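Local coordinates for protein phosphoethanolamine N-methyltransferase 1 (Haemonchus contortus, PDB 4KRG) that catalyses the S-adenosylmethionine-dependent N-methylation of phosphoethanolamine, a step in nematode phosphocholine biosynthesis, at residues S161-S166 with Y186-L191; N228-H233 with S338-N343; S371-V376 with I395-A400. All blocks are in the same frame, centred on the assembly; numbering follows the deposited sequence.

Contact 1 (S161-S166 with Y186-L191). With OPE (phosphoric acid mono-(2-amino-ethyl) ester), chain C.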
loop_
_atom_site.group_PDB
_atom_site.type_symbol
_atom_site.label_atom_id
_atom_site.label_comp_id
_atom_site.label_asym_id
_atom_site.label_seq_id
_atom_site.Cartn_x
_atom_site.Cartn_y
_atom_site.Cartn_z
ATOM N N SER A 161 0.023 6.622 8.709
ATOM C CA SER A 161 0.499 7.834 8.066
ATOM C C SER A 161 1.943 7.574 7.696
ATOM O O SER A 161 2.809 7.455 8.572
ATOM C CB SER A 161 0.426 9.026 9.013
ATOM O OG SER A 161 -0.908 9.272 9.398
ATOM N N CYS A 162 2.209 7.465 6.403
ATOM C CA CYS A 162 3.557 7.152 5.971
ATOM C C CYS A 162 4.305 8.410 5.548
ATOM O O CYS A 162 3.742 9.273 4.878
ATOM C CB CYS A 162 3.529 6.102 4.854
ATOM S SG CYS A 162 2.907 4.494 5.409
ATOM N N SER A 163 5.557 8.517 5.989
ATOM C CA SER A 163 6.474 9.604 5.621
ATOM C C SER A 163 6.137 11.015 6.129
ATOM O O SER A 163 7.038 11.831 6.313
ATOM C CB SER A 163 6.728 9.629 4.114
ATOM O OG SER A 163 7.457 8.490 3.714
ATOM N N GLU A 164 4.857 11.304 6.348
ATOM C CA GLU A 164 4.433 12.628 6.797
ATOM C C GLU A 164 3.077 12.545 7.495
ATOM O O GLU A 164 2.354 11.564 7.329
ATOM C CB GLU A 164 4.322 13.572 5.603
ATOM C CG GLU A 164 3.100 13.319 4.742
ATOM C CD GLU A 164 3.065 14.168 3.489
ATOM O OE1 GLU A 164 2.179 15.042 3.385
ATOM O OE2 GLU A 164 3.917 13.955 2.602
ATOM N N PRO A 165 2.714 13.581 8.267
ATOM C CA PRO A 165 1.406 13.497 8.922
ATOM C C PRO A 165 0.272 13.487 7.906
ATOM O O PRO A 165 0.446 13.957 6.782
ATOM C CB PRO A 165 1.348 14.782 9.757
ATOM C CG PRO A 165 2.776 15.182 9.945
ATOM C CD PRO A 165 3.446 14.800 8.658
ATOM N N SER A 166 -0.878 12.963 8.310
ATOM C CA SER A 166 -2.041 12.899 7.437
ATOM C C SER A 166 -2.342 14.254 6.829
ATOM O O SER A 166 -2.698 14.353 5.659
ATOM C CB SER A 166 -3.259 12.415 8.213
ATOM O OG SER A 166 -3.636 13.357 9.193
ATOM N N TYR A 186 6.648 8.592 11.441
ATOM C CA TYR A 186 6.132 8.573 10.073
ATOM C C TYR A 186 7.082 7.789 9.179
ATOM O O TYR A 186 8.008 8.348 8.592
ATOM C CB TYR A 186 5.933 9.999 9.553
ATOM C CG TYR A 186 4.987 10.801 10.409
ATOM C CD1 TYR A 186 3.623 10.558 10.379
ATOM C CD2 TYR A 186 5.459 11.789 11.260
ATOM C CE1 TYR A 186 2.753 11.278 11.170
ATOM C CE2 TYR A 186 4.596 12.520 12.051
ATOM C CZ TYR A 186 3.247 12.260 12.000
ATOM O OH TYR A 186 2.384 12.976 12.786
ATOM N N ARG A 187 6.852 6.484 9.089
ATOM C CA ARG A 187 7.756 5.595 8.367
ATOM C C ARG A 187 7.448 5.588 6.875
ATOM O O ARG A 187 6.382 6.027 6.460
ATOM C CB ARG A 187 7.653 4.175 8.925
ATOM C CG ARG A 187 7.950 4.083 10.420
ATOM C CD ARG A 187 7.998 2.652 10.905
ATOM N NE ARG A 187 8.417 2.580 12.303
ATOM C CZ ARG A 187 7.584 2.602 13.337
ATOM N NH1 ARG A 187 6.284 2.684 13.133
ATOM N NH2 ARG A 187 8.058 2.544 14.574
ATOM N N PHE A 188 8.384 5.092 6.074
ATOM C CA PHE A 188 8.132 4.903 4.650
ATOM C C PHE A 188 7.193 3.721 4.453
ATOM O O PHE A 188 7.327 2.705 5.131
ATOM C CB PHE A 188 9.434 4.602 3.914
ATOM C CG PHE A 188 10.523 5.596 4.164
ATOM C CD1 PHE A 188 10.239 6.944 4.314
ATOM C CD2 PHE A 188 11.839 5.177 4.238
ATOM C CE1 PHE A 188 11.256 7.859 4.539
ATOM C CE2 PHE A 188 12.860 6.082 4.457
ATOM C CZ PHE A 188 12.568 7.425 4.609
ATOM N N SER A 189 6.255 3.856 3.516
ATOM C CA SER A 189 5.287 2.800 3.207
ATOM C C SER A 189 5.962 1.479 2.879
ATOM O O SER A 189 5.461 0.413 3.227
ATOM C CB SER A 189 4.418 3.213 2.024
ATOM O OG SER A 189 5.224 3.677 0.959
ATOM N N SER A 190 7.102 1.559 2.201
ATOM C CA SER A 190 7.833 0.368 1.777
ATOM C C SER A 190 8.306 -0.484 2.959
ATOM O O SER A 190 8.416 -1.707 2.849
ATOM C CB SER A 190 9.015 0.768 0.903
ATOM O OG SER A 190 9.793 1.752 1.547
ATOM N N LEU A 191 8.575 0.161 4.089
ATOM C CA LEU A 191 9.079 -0.533 5.270
ATOM C C LEU A 191 8.013 -1.410 5.912
ATOM O O LEU A 191 8.298 -2.492 6.434
ATOM C CB LEU A 191 9.596 0.473 6.293
ATOM C CG LEU A 191 10.711 1.376 5.774
ATOM C CD1 LEU A 191 11.269 2.238 6.889
ATOM C CD2 LEU A 191 11.806 0.540 5.159
HETATM C CA OPE C . -3.581 11.191 12.265
HETATM C CB OPE C . -4.541 10.746 13.319
HETATM O O1 OPE C . -2.014 13.420 11.346
HETATM O O2 OPE C . -0.845 11.382 10.645
HETATM O O3 OPE C . -0.083 12.569 12.700
HETATM O O4 OPE C . -2.274 11.349 12.679
HETATM N N OPE C . -4.176 9.588 14.093
HETATM P P OPE C . -1.270 12.200 11.838
#
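Tyr186 OH is gripped twice: it donates a 2.5 Å hydrogen bond to phosphate oxygen O3 of phosphoethanolamine and also bonds Asn182 ND2. O3 lies in the plane of the ring, at its edge, as does Ser161 O. One face of the phenol is laid over the Glu164-Pro165 peptide, and Pro165 CD sits almost on the ring normal, 4.2 Å from the centroid, as a CH-pi contact. The proline crosses the tyrosine at about a right angle, its CG coming within 3.6 Å of Tyr186 CZ, so the ring is held flat against the loop while its hydroxyl meets the ligand. The loop that follows strand 154-161 of the Rossmann-type methyltransferase fold supplies one wall of the substrate pocket. Ser161 OG, also bonded to Gln231 NE2, donates to phosphate O2 at a very short modelled 2.5 Å; Ser166 N donates to O2 at 2.8 Å, and Ser166 OG to O1. Behind the pocket, Ser163 N bonds Arg187 O at 2.7 Å, well above the carbonyl plane. A chi1 of -68° turns Ser163 OG to the rim of the Phe188 ring, 3.2 Å from CD1; Arg336 NH1 bonds this OG weakly, and Arg336 makes a cation-pi contact with the ring.

Contact 2 (N228-H233 with S338-N343)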
loop_
_atom_site.group_PDB
_atom_site.type_symbol
_atom_site.label_atom_id
_atom_site.label_comp_id
_atom_site.label_asym_id
_atom_site.label_seq_id
_atom_site.Cartn_x
_atom_site.Cartn_y
_atom_site.Cartn_z
ATOM N N ASN A 228 -3.203 13.914 -0.331
ATOM C CA ASN A 228 -2.213 13.095 0.341
ATOM C C ASN A 228 -2.347 11.632 -0.065
ATOM O O ASN A 228 -3.353 10.986 0.244
ATOM C CB ASN A 228 -2.362 13.259 1.857
ATOM C CG ASN A 228 -1.250 12.589 2.632
ATOM O OD1 ASN A 228 -0.315 12.026 2.054
ATOM N ND2 ASN A 228 -1.336 12.658 3.956
ATOM N N TRP A 229 -1.330 11.124 -0.758
ATOM C CA TRP A 229 -1.292 9.742 -1.236
ATOM C C TRP A 229 -0.663 8.804 -0.215
ATOM O O TRP A 229 -0.637 7.591 -0.413
ATOM C CB TRP A 229 -0.462 9.660 -2.529
ATOM C CG TRP A 229 -1.208 9.980 -3.797
ATOM C CD1 TRP A 229 -1.531 9.106 -4.788
ATOM C CD2 TRP A 229 -1.714 11.262 -4.204
ATOM N NE1 TRP A 229 -2.208 9.759 -5.792
ATOM C CE2 TRP A 229 -2.338 11.080 -5.460
ATOM C CE3 TRP A 229 -1.701 12.543 -3.644
ATOM C CZ2 TRP A 229 -2.942 12.134 -6.157
ATOM C CZ3 TRP A 229 -2.306 13.584 -4.334
ATOM C CH2 TRP A 229 -2.919 13.370 -5.576
ATOM N N ARG A 230 -0.143 9.368 0.871
ATOM C CA ARG A 230 0.683 8.611 1.816
ATOM C C ARG A 230 -0.061 8.115 3.057
ATOM O O ARG A 230 0.562 7.695 4.033
ATOM C CB ARG A 230 1.918 9.420 2.224
ATOM C CG ARG A 230 2.943 9.587 1.107
ATOM C CD ARG A 230 3.950 10.676 1.441
ATOM N NE ARG A 230 5.201 10.519 0.699
ATOM C CZ ARG A 230 6.258 11.307 0.838
ATOM N NH1 ARG A 230 6.224 12.331 1.683
ATOM N NH2 ARG A 230 7.354 11.072 0.127
ATOM N N GLN A 231 -1.388 8.178 3.020
ATOM C CA GLN A 231 -2.211 7.465 3.986
ATOM C C GLN A 231 -2.386 6.072 3.422
ATOM O O GLN A 231 -3.231 5.842 2.556
ATOM C CB GLN A 231 -3.562 8.144 4.139
ATOM C CG GLN A 231 -3.461 9.491 4.817
ATOM C CD GLN A 231 -3.051 9.356 6.260
ATOM O OE1 GLN A 231 -3.797 8.810 7.070
ATOM N NE2 GLN A 231 -1.852 9.830 6.589
ATOM N N VAL A 232 -1.565 5.145 3.897
ATOM C CA VAL A 232 -1.439 3.857 3.242
ATOM C C VAL A 232 -1.970 2.748 4.133
ATOM O O VAL A 232 -1.717 2.720 5.341
ATOM C CB VAL A 232 0.026 3.571 2.823
ATOM C CG1 VAL A 232 0.106 2.318 1.955
ATOM C CG2 VAL A 232 0.618 4.768 2.063
ATOM N N HIS A 233 -2.738 1.844 3.535
ATOM C CA HIS A 233 -3.244 0.694 4.273
ATOM C C HIS A 233 -3.059 -0.622 3.527
ATOM O O HIS A 233 -2.839 -0.642 2.310
ATOM C CB HIS A 233 -4.685 0.902 4.768
ATOM C CG HIS A 233 -5.727 0.929 3.689
ATOM N ND1 HIS A 233 -6.961 0.328 3.848
ATOM C CD2 HIS A 233 -5.752 1.519 2.475
ATOM C CE1 HIS A 233 -7.692 0.535 2.768
ATOM N NE2 HIS A 233 -6.977 1.254 1.914
ATOM N N SER A 338 6.969 6.335 -6.222
ATOM C CA SER A 338 5.790 6.757 -6.975
ATOM C C SER A 338 4.832 7.538 -6.083
ATOM O O SER A 338 4.195 8.490 -6.535
ATOM C CB SER A 338 5.077 5.570 -7.617
ATOM O OG SER A 338 5.817 5.079 -8.718
ATOM N N LEU A 339 4.725 7.139 -4.818
ATOM C CA LEU A 339 3.921 7.903 -3.856
ATOM C C LEU A 339 4.526 9.287 -3.613
ATOM O O LEU A 339 3.810 10.278 -3.489
ATOM C CB LEU A 339 3.746 7.148 -2.529
ATOM C CG LEU A 339 2.853 5.904 -2.547
ATOM C CD1 LEU A 339 2.562 5.415 -1.133
ATOM C CD2 LEU A 339 1.564 6.192 -3.277
ATOM N N THR A 340 5.850 9.352 -3.552
ATOM C CA THR A 340 6.527 10.630 -3.387
ATOM C C THR A 340 6.196 11.560 -4.554
ATOM O O THR A 340 5.806 12.708 -4.354
ATOM C CB THR A 340 8.033 10.431 -3.248
ATOM O OG1 THR A 340 8.280 9.644 -2.078
ATOM C CG2 THR A 340 8.739 11.765 -3.111
ATOM N N LYS A 341 6.313 11.046 -5.770
ATOM C CA LYS A 341 5.944 11.816 -6.951
ATOM C C LYS A 341 4.474 12.251 -6.901
ATOM O O LYS A 341 4.160 13.409 -7.168
ATOM C CB LYS A 341 6.228 11.029 -8.235
ATOM C CG LYS A 341 5.929 11.847 -9.489
ATOM C CD LYS A 341 6.151 11.091 -10.789
ATOM C CE LYS A 341 5.778 12.015 -11.950
ATOM N NZ LYS A 341 6.051 11.470 -13.319
ATOM N N ALA A 342 3.586 11.331 -6.530
ATOM C CA ALA A 342 2.157 11.624 -6.487
ATOM C C ALA A 342 1.832 12.788 -5.552
ATOM O O ALA A 342 1.006 13.635 -5.873
ATOM C CB ALA A 342 1.350 10.374 -6.109
ATOM N N ASN A 343 2.491 12.838 -4.399
ATOM C CA ASN A 343 2.238 13.909 -3.441
ATOM C C ASN A 343 2.729 15.264 -3.912
ATOM O O ASN A 343 2.146 16.295 -3.585
ATOM C CB ASN A 343 2.864 13.585 -2.088
ATOM C CG ASN A 343 1.865 13.029 -1.116
ATOM O OD1 ASN A 343 0.921 12.345 -1.505
ATOM N ND2 ASN A 343 2.057 13.327 0.159
#
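Asn343 has an unusual first torsion (chi1 -99°) that sets its amide against the backbone of Trp229; facing it, Asn228 has CG opposite its own N (chi1 -172°), which places OD1 where Arg230 N and Asn343 ND2 both reach it. The contact joins the end of helix 332-345 to an Asx turn that leads into strand 231-240: Asn228 OD1 accepts from Arg230 N, which reaches it from above the carbonyl plane, and takes a second, weak bond from Asn343 ND2. The other end of the Asn343 amide is used more firmly. Its OD1 receives Trp229 N at 2.7 Å, nearly straight (165°), in the carbonyl plane and on a lone pair. The two amides are turned steeply against each other, and the amide nitrogen of Asn228 bonds Ser166 O in the substrate-pocket loop.

The indole of Trp229 lies under the helix with Ala342 CB over one face, 3.4 Å from the centroid of the five-membered ring, while NE1 bonds Val350 O; together these fix the rotation of the ring. One turn back, Leu339 CD2 packs on Trp229 CB, and its other methyl, CD1, meets Val232 CG2 tip to tip at 3.8 Å. The extended Arg230 chain crosses the Asn343 amide at a slant, its CD 3.5 Å from Asn343 ND2. Its guanidinium divides between two partners, NH1 forming a salt bridge with Glu164 and NH2 donating 2.8 Å to Thr340 OG1, which lies at the edge of the group in its plane.

Contact 3 (S371-V376 with I395-A400). With BOG (octyl beta-D-glucopyranoside), chain E.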
loop_
_atom_site.group_PDB
_atom_site.type_symbol
_atom_site.label_atom_id
_atom_site.label_comp_id
_atom_site.label_asym_id
_atom_site.label_seq_id
_atom_site.Cartn_x
_atom_site.Cartn_y
_atom_site.Cartn_z
ATOM N N SER A 371 -13.918 -2.695 -14.468
ATOM C CA SER A 371 -13.690 -2.872 -15.891
ATOM C C SER A 371 -12.936 -1.645 -16.403
ATOM O O SER A 371 -13.537 -0.623 -16.728
ATOM C CB SER A 371 -15.009 -3.068 -16.630
ATOM O OG SER A 371 -15.603 -4.310 -16.280
ATOM N N PHE A 372 -11.612 -1.740 -16.447
ATOM C CA PHE A 372 -10.793 -0.624 -16.901
ATOM C C PHE A 372 -10.978 -0.410 -18.393
ATOM O O PHE A 372 -11.465 -1.297 -19.088
ATOM C CB PHE A 372 -9.324 -0.879 -16.592
ATOM C CG PHE A 372 -9.003 -0.856 -15.130
ATOM C CD1 PHE A 372 -8.530 0.302 -14.532
ATOM C CD2 PHE A 372 -9.172 -1.988 -14.348
ATOM C CE1 PHE A 372 -8.228 0.331 -13.182
ATOM C CE2 PHE A 372 -8.873 -1.962 -12.996
ATOM C CZ PHE A 372 -8.400 -0.800 -12.416
ATOM N N ASP A 373 -10.578 0.759 -18.886
ATOM C CA ASP A 373 -10.824 1.121 -20.285
ATOM C C ASP A 373 -9.713 0.723 -21.258
ATOM O O ASP A 373 -9.943 0.627 -22.461
ATOM C CB ASP A 373 -11.120 2.620 -20.405
ATOM C CG ASP A 373 -12.448 3.004 -19.766
ATOM O OD1 ASP A 373 -13.507 2.668 -20.346
ATOM O OD2 ASP A 373 -12.435 3.639 -18.688
ATOM N N CYS A 374 -8.515 0.494 -20.725
ATOM C CA CYS A 374 -7.350 0.129 -21.520
ATOM C C CYS A 374 -6.220 -0.312 -20.594
ATOM O O CYS A 374 -6.282 -0.093 -19.382
ATOM C CB CYS A 374 -6.885 1.321 -22.353
ATOM S SG CYS A 374 -6.311 2.697 -21.346
HETATM N N MSE A 375 -5.192 -0.934 -21.167
HETATM C CA MSE A 375 -3.988 -1.282 -20.418
HETATM C C MSE A 375 -2.744 -0.715 -21.084
HETATM O O MSE A 375 -2.598 -0.802 -22.295
HETATM C CB MSE A 375 -3.840 -2.797 -20.299
HETATM C CG MSE A 375 -2.431 -3.228 -19.916
HETATM SE SE MSE A 375 -2.322 -5.065 -19.265
HETATM C CE MSE A 375 -2.495 -5.978 -21.003
ATOM N N VAL A 376 -1.861 -0.121 -20.285
ATOM C CA VAL A 376 -0.527 0.272 -20.735
ATOM C C VAL A 376 0.455 -0.377 -19.769
ATOM O O VAL A 376 0.296 -0.255 -18.556
ATOM C CB VAL A 376 -0.342 1.796 -20.700
ATOM C CG1 VAL A 376 1.045 2.180 -21.199
ATOM C CG2 VAL A 376 -1.418 2.485 -21.535
ATOM N N ILE A 395 -10.863 -7.948 -15.873
ATOM C CA ILE A 395 -10.943 -6.578 -15.358
ATOM C C ILE A 395 -10.901 -5.523 -16.465
ATOM O O ILE A 395 -10.728 -4.339 -16.180
ATOM C CB ILE A 395 -9.852 -6.259 -14.304
ATOM C CG1 ILE A 395 -8.459 -6.280 -14.929
ATOM C CG2 ILE A 395 -9.924 -7.215 -13.131
ATOM C CD1 ILE A 395 -7.369 -5.811 -13.974
HETATM N N MSE A 396 -11.066 -5.951 -17.719
HETATM C CA MSE A 396 -11.108 -5.033 -18.871
HETATM C C MSE A 396 -12.501 -4.933 -19.472
HETATM O O MSE A 396 -13.225 -5.931 -19.534
HETATM C CB MSE A 396 -10.173 -5.505 -19.987
HETATM C CG MSE A 396 -8.713 -5.371 -19.713
HETATM SE SE MSE A 396 -8.124 -3.512 -19.534
HETATM C CE MSE A 396 -7.429 -3.697 -17.737
ATOM N N LYS A 397 -12.873 -3.748 -19.951
ATOM C CA LYS A 397 -14.118 -3.617 -20.698
ATOM C C LYS A 397 -14.006 -4.416 -21.994
ATOM O O LYS A 397 -12.900 -4.748 -22.419
ATOM C CB LYS A 397 -14.440 -2.150 -20.981
ATOM C CG LYS A 397 -14.758 -1.359 -19.731
ATOM C CD LYS A 397 -15.688 -0.188 -20.001
ATOM C CE LYS A 397 -15.688 0.775 -18.823
ATOM N NZ LYS A 397 -16.275 2.090 -19.194
ATOM N N PRO A 398 -15.147 -4.762 -22.611
ATOM C CA PRO A 398 -15.057 -5.413 -23.920
ATOM C C PRO A 398 -14.286 -4.533 -24.891
ATOM O O PRO A 398 -14.513 -3.322 -24.906
ATOM C CB PRO A 398 -16.522 -5.510 -24.363
ATOM C CG PRO A 398 -17.291 -5.576 -23.084
ATOM C CD PRO A 398 -16.534 -4.703 -22.114
ATOM N N GLU A 399 -13.379 -5.132 -25.658
ATOM C CA GLU A 399 -12.607 -4.437 -26.695
ATOM C C GLU A 399 -11.612 -3.407 -26.167
ATOM O O GLU A 399 -11.151 -2.556 -26.921
ATOM C CB GLU A 399 -13.526 -3.775 -27.728
ATOM C CG GLU A 399 -14.610 -4.685 -28.283
ATOM C CD GLU A 399 -15.315 -4.088 -29.486
ATOM O OE1 GLU A 399 -15.999 -3.054 -29.329
ATOM O OE2 GLU A 399 -15.173 -4.648 -30.593
ATOM N N ALA A 400 -11.286 -3.477 -24.882
ATOM C CA ALA A 400 -10.265 -2.604 -24.323
ATOM C C ALA A 400 -8.985 -2.792 -25.130
ATOM O O ALA A 400 -8.652 -3.913 -25.511
ATOM C CB ALA A 400 -10.023 -2.940 -22.875
HETATM C C1 BOG E . -14.132 1.444 -13.782
HETATM O O1 BOG E . -13.449 1.344 -12.586
HETATM C C2 BOG E . -15.581 1.032 -13.617
HETATM O O2 BOG E . -15.625 -0.344 -13.270
HETATM C C3 BOG E . -16.333 1.251 -14.886
HETATM O O3 BOG E . -17.734 0.914 -14.690
HETATM C C4 BOG E . -16.210 2.662 -15.363
HETATM O O4 BOG E . -16.880 2.829 -16.628
HETATM C C5 BOG E . -14.747 3.052 -15.518
HETATM O O5 BOG E . -14.024 2.846 -14.254
HETATM C C6 BOG E . -14.620 4.461 -15.896
HETATM O O6 BOG E . -13.681 4.541 -16.922
HETATM C "C1'" BOG E . -12.080 0.986 -12.762
HETATM C "C2'" BOG E . -11.442 0.861 -11.354
HETATM C "C3'" BOG E . -11.602 2.135 -10.541
HETATM C "C4'" BOG E . -10.475 2.846 -10.121
HETATM C "C5'" BOG E . -10.575 4.392 -9.985
HETATM C "C6'" BOG E . -9.329 5.033 -9.361
HETATM C "C7'" BOG E . -8.276 5.487 -10.401
HETATM C "C8'" BOG E . -8.202 6.973 -10.494
#
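Residues 371-373 and 395-397 run parallel for a single bridge, Phe372 beside Met396, and Phe372 uses both of its backbone polar groups across it: its N donates to Ile395 O at 2.8 Å, and its O accepts from Lys397 N at 3.0 Å. The chain then turns a corner at Asp373 on one side and makes a type II beta turn from Lys397 to Ala400 on the other, and Ala400 CB comes to lie 3.6 Å from Asp373 O. Ser371 O, buried here without a hydrogen-bonding partner, is covered by the aliphatic part of Lys397.

On the face of the bridge shared by Phe372 and Met396, the selenomethionine Met396 bends at its second and third torsions (chi2 -65°, chi3 121°), which carries its CE to 3.6 Å from Phe372 CB and its SE against the Cys374 backbone. The edge of the Phe372 ring takes in Ile395 O, in its plane, and the octyl chain of a bound octyl glucoside begins over one ring face. The bridge belongs to the later half of this di-domain-type methyltransferase, where, past the corner, the strand runs parallel to strands 297-302 and 400-408, consistent with a Rossmann-like core. Lys397 is extended beyond CG and runs side by side with Asp373. Its NZ forms a 3.1 Å salt bridge with Asp373 OD1, on the syn side of the carboxylate. The same Lys397 NZ donates to the detergent's O4. Asp373 OD2 accepts from Thr297 N, and Ser371 N donates to the sugar hydroxyl O2 of the same detergent.

In the fold
The three contacts follow one another along the chain, each closing before the next opens. Contacts 1 and 2 are neighbours, with centres 9 Å apart, and they touch directly: Cys162 N meets Arg230 O where strands 154-161 and 231-240 lie antiparallel. Contact 2 reaches helix 332-345, which comes between strands 324-329 and 350-354 in the sequence, so the two contacts together tie the phosphate-binding loop to the later half of the chain. Contact 3, on strands 372-378 and 396-397, stands apart, about 32 Å from contact 1 and about 25 Å from contact 2, centre to centre. Contacts 2 and 3 reach one connected strand system, which may comprise several sheets, but contact 3 is remote from the substrate.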